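Side-chain contact in SmhB (Serratia marcescens, PDB 6ZZ5), which is one component of a tripartite alpha-pore-forming toxin, seen here in its soluble form, that probably acts with its partners on target-cell membranes: residues Lys133-Ile136 and Asp137-Tyr141. Sequence-based numbering, arbitrary orientation.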
ATOM      1  N   LYS A 133       6.893 -13.821  -5.660  1.00 17.46           N
ATOM      2  CA  LYS A 133       6.115 -14.433  -6.761  1.00 19.12           C
ATOM      3  C   LYS A 133       5.844 -13.365  -7.845  1.00 19.11           C
ATOM      4  O   LYS A 133       5.921 -13.702  -9.027  1.00 18.96           O
ATOM      5  CB  LYS A 133       4.789 -14.972  -6.253  1.00 26.50           C
ATOM      6  CG  LYS A 133       4.933 -16.135  -5.301  1.00 41.84           C
ATOM      7  CD  LYS A 133       3.581 -16.606  -4.789  1.00 60.41           C
ATOM      8  CE  LYS A 133       3.711 -17.492  -3.569  1.00 61.96           C
ATOM      9  NZ  LYS A 133       2.732 -18.596  -3.635  1.00 61.61           N
ATOM     10  N   LEU A 134       5.579 -12.117  -7.428  1.00 15.66           N
ATOM     11  CA  LEU A 134       5.265 -10.999  -8.338  1.00 17.36           C
ATOM     12  C   LEU A 134       6.538 -10.651  -9.139  1.00 16.93           C
ATOM     13  O   LEU A 134       6.415 -10.312 -10.341  1.00 16.01           O
ATOM     14  CB  LEU A 134       4.715  -9.798  -7.572  1.00 14.95           C
ATOM     15  CG  LEU A 134       3.234  -9.871  -7.201  1.00 15.91           C
ATOM     16  CD1 LEU A 134       2.902  -8.790  -6.176  1.00 16.81           C
ATOM     17  CD2 LEU A 134       2.346  -9.760  -8.450  1.00 17.54           C
ATOM     18  N   ILE A 135       7.711 -10.753  -8.532  1.00 16.82           N
ATOM     19  CA  ILE A 135       9.010 -10.483  -9.229  1.00 17.22           C
ATOM     20  C   ILE A 135       9.112 -11.515 -10.366  1.00 17.33           C
ATOM     21  O   ILE A 135       9.288 -11.121 -11.551  1.00 18.27           O
ATOM     22  CB  ILE A 135      10.214 -10.508  -8.285  1.00 17.67           C
ATOM     23  CG1 ILE A 135      10.167  -9.302  -7.355  1.00 17.48           C
ATOM     24  CG2 ILE A 135      11.528 -10.543  -9.080  1.00 18.26           C
ATOM     25  CD1 ILE A 135      11.073  -9.384  -6.174  1.00 19.33           C
ATOM     26  N   ILE A 136       8.882 -12.789 -10.038  1.00 16.18           N
ATOM     27  CA  ILE A 136       9.072 -13.888 -11.021  1.00 17.73           C
ATOM     28  C   ILE A 136       8.019 -13.667 -12.107  1.00 18.34           C
ATOM     29  O   ILE A 136       8.367 -13.642 -13.344  1.00 18.98           O
ATOM     30  CB  ILE A 136       8.975 -15.245 -10.308  1.00 18.37           C
ATOM     31  CG1 ILE A 136      10.143 -15.470  -9.341  1.00 19.14           C
ATOM     32  CG2 ILE A 136       8.899 -16.404 -11.292  1.00 18.47           C
ATOM     33  CD1 ILE A 136       9.768 -16.352  -8.142  1.00 19.61           C
ATOM     34  N   ASP A 137       6.766 -13.569 -11.691  1.00 17.84           N
ATOM     35  CA  ASP A 137       5.641 -13.606 -12.665  1.00 19.05           C
ATOM     36  C   ASP A 137       5.707 -12.351 -13.544  1.00 17.99           C
ATOM     37  O   ASP A 137       5.534 -12.486 -14.752  1.00 17.94           O
ATOM     38  CB  ASP A 137       4.256 -13.838 -12.018  1.00 21.75           C
ATOM     39  CG  ASP A 137       4.019 -15.238 -11.476  1.00 25.04           C
ATOM     40  OD1 ASP A 137       4.789 -16.157 -11.807  1.00 22.95           O
ATOM     41  OD2 ASP A 137       3.138 -15.374 -10.635  1.00 24.28           O
ATOM     42  N   SER A 138       5.931 -11.152 -13.000  1.00 15.97           N
ATOM     43  CA  SER A 138       5.929  -9.912 -13.805  1.00 17.95           C
ATOM     44  C   SER A 138       7.127  -9.941 -14.769  1.00 22.06           C
ATOM     45  O   SER A 138       6.954  -9.483 -15.913  1.00 21.75           O
ATOM     46  CB  SER A 138       5.935  -8.645 -12.952  1.00 19.72           C
ATOM     47  OG  SER A 138       7.112  -8.584 -12.203  1.00 23.44           O
ATOM     48  N   ASN A 139       8.262 -10.543 -14.388  1.00 19.67           N
ATOM     49  CA  ASN A 139       9.424 -10.614 -15.310  1.00 19.95           C
ATOM     50  C   ASN A 139       9.118 -11.614 -16.436  1.00 23.29           C
ATOM     51  O   ASN A 139       9.410 -11.289 -17.599  1.00 21.89           O
ATOM     52  CB  ASN A 139      10.753 -10.875 -14.614  1.00 21.84           C
ATOM     53  CG  ASN A 139      11.279  -9.579 -14.009  1.00 33.96           C
ATOM     54  OD1 ASN A 139      11.961  -8.834 -14.718  1.00 28.07           O
ATOM     55  ND2 ASN A 139      11.012  -9.327 -12.713  1.00 17.78           N
ATOM     56  N   ASN A 140       8.592 -12.791 -16.113  1.00 19.94           N
ATOM     57  CA  ASN A 140       8.239 -13.793 -17.162  1.00 22.00           C
ATOM     58  C   ASN A 140       7.190 -13.207 -18.129  1.00 21.04           C
ATOM     59  O   ASN A 140       7.324 -13.464 -19.307  1.00 19.90           O
ATOM     60  CB  ASN A 140       7.844 -15.144 -16.562  1.00 20.22           C
ATOM     61  CG  ASN A 140       9.088 -15.916 -16.192  1.00 23.43           C
ATOM     62  OD1 ASN A 140       9.952 -16.171 -17.034  1.00 23.62           O
ATOM     63  ND2 ASN A 140       9.235 -16.270 -14.941  1.00 24.74           N
ATOM     64  N   TYR A 141       6.236 -12.421 -17.629  1.00 20.71           N
ATOM     65  CA  TYR A 141       5.171 -11.778 -18.436  1.00 21.04           C
ATOM     66  C   TYR A 141       5.819 -10.965 -19.559  1.00 24.46           C
ATOM     67  O   TYR A 141       5.309 -11.004 -20.688  1.00 22.37           O
ATOM     68  CB  TYR A 141       4.195 -10.932 -17.615  1.00 20.70           C
ATOM     69  CG  TYR A 141       3.190 -10.211 -18.492  1.00 18.05           C
ATOM     70  CD1 TYR A 141       2.001 -10.801 -18.844  1.00 18.96           C
ATOM     71  CD2 TYR A 141       3.532  -9.018 -19.109  1.00 18.94           C
ATOM     72  CE1 TYR A 141       1.145 -10.196 -19.749  1.00 19.70           C
ATOM     73  CE2 TYR A 141       2.697  -8.394 -20.027  1.00 20.32           C
ATOM     74  CZ  TYR A 141       1.492  -8.997 -20.353  1.00 21.80           C
ATOM     75  OH  TYR A 141       0.624  -8.384 -21.216  1.00 21.88           O
TER
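Asn139 reaches back one helical turn to Ile135, and its side chain can be followed outward atom by atom. Asn139 CB lies 3.4 Å from Ile135 O; CG lies anti to the carbonyl carbon and beside the backbone N (chi1 -80°), on the side of the preceding turn, and chi2 then brings ND2 to face Ile135 O. Asn139 CG is 3.5 Å from Ile135 O, and Asn139 ND2 closes to 2.7 Å of that oxygen. The N-H...O angle of 168° makes the bond nearly straight, and Ile135 O lies only 5° out of the amide plane, a placement that would hold the amide's rotation. Asn139 ND2 also passes beside Ile135 CG2 at 3.9 Å. Asn139 N donates to the same oxygen from the opposite face of the carbonyl plane, giving Ile135 O two donors.

All of this belongs to one helix, 99-151, in the long helical bundle of an HBL-family toxin, where i to i+4 backbone bonds run on through Asn140. Ser138 repeats the double grip on the buried side: Ser138 OG, set between its own backbone N and carbonyl carbon, comes 2.6 Å from Leu134 O, while Ser138 N bonds that oxygen across its other face. Leu134 itself packs on Ala271 of helix 252-300 and His60 of helix 44-92. Toward helix 44-92, Asp137 OD2 is hydrogen-bonded to His60 NE2, while Asp137 N donates to Lys133 O.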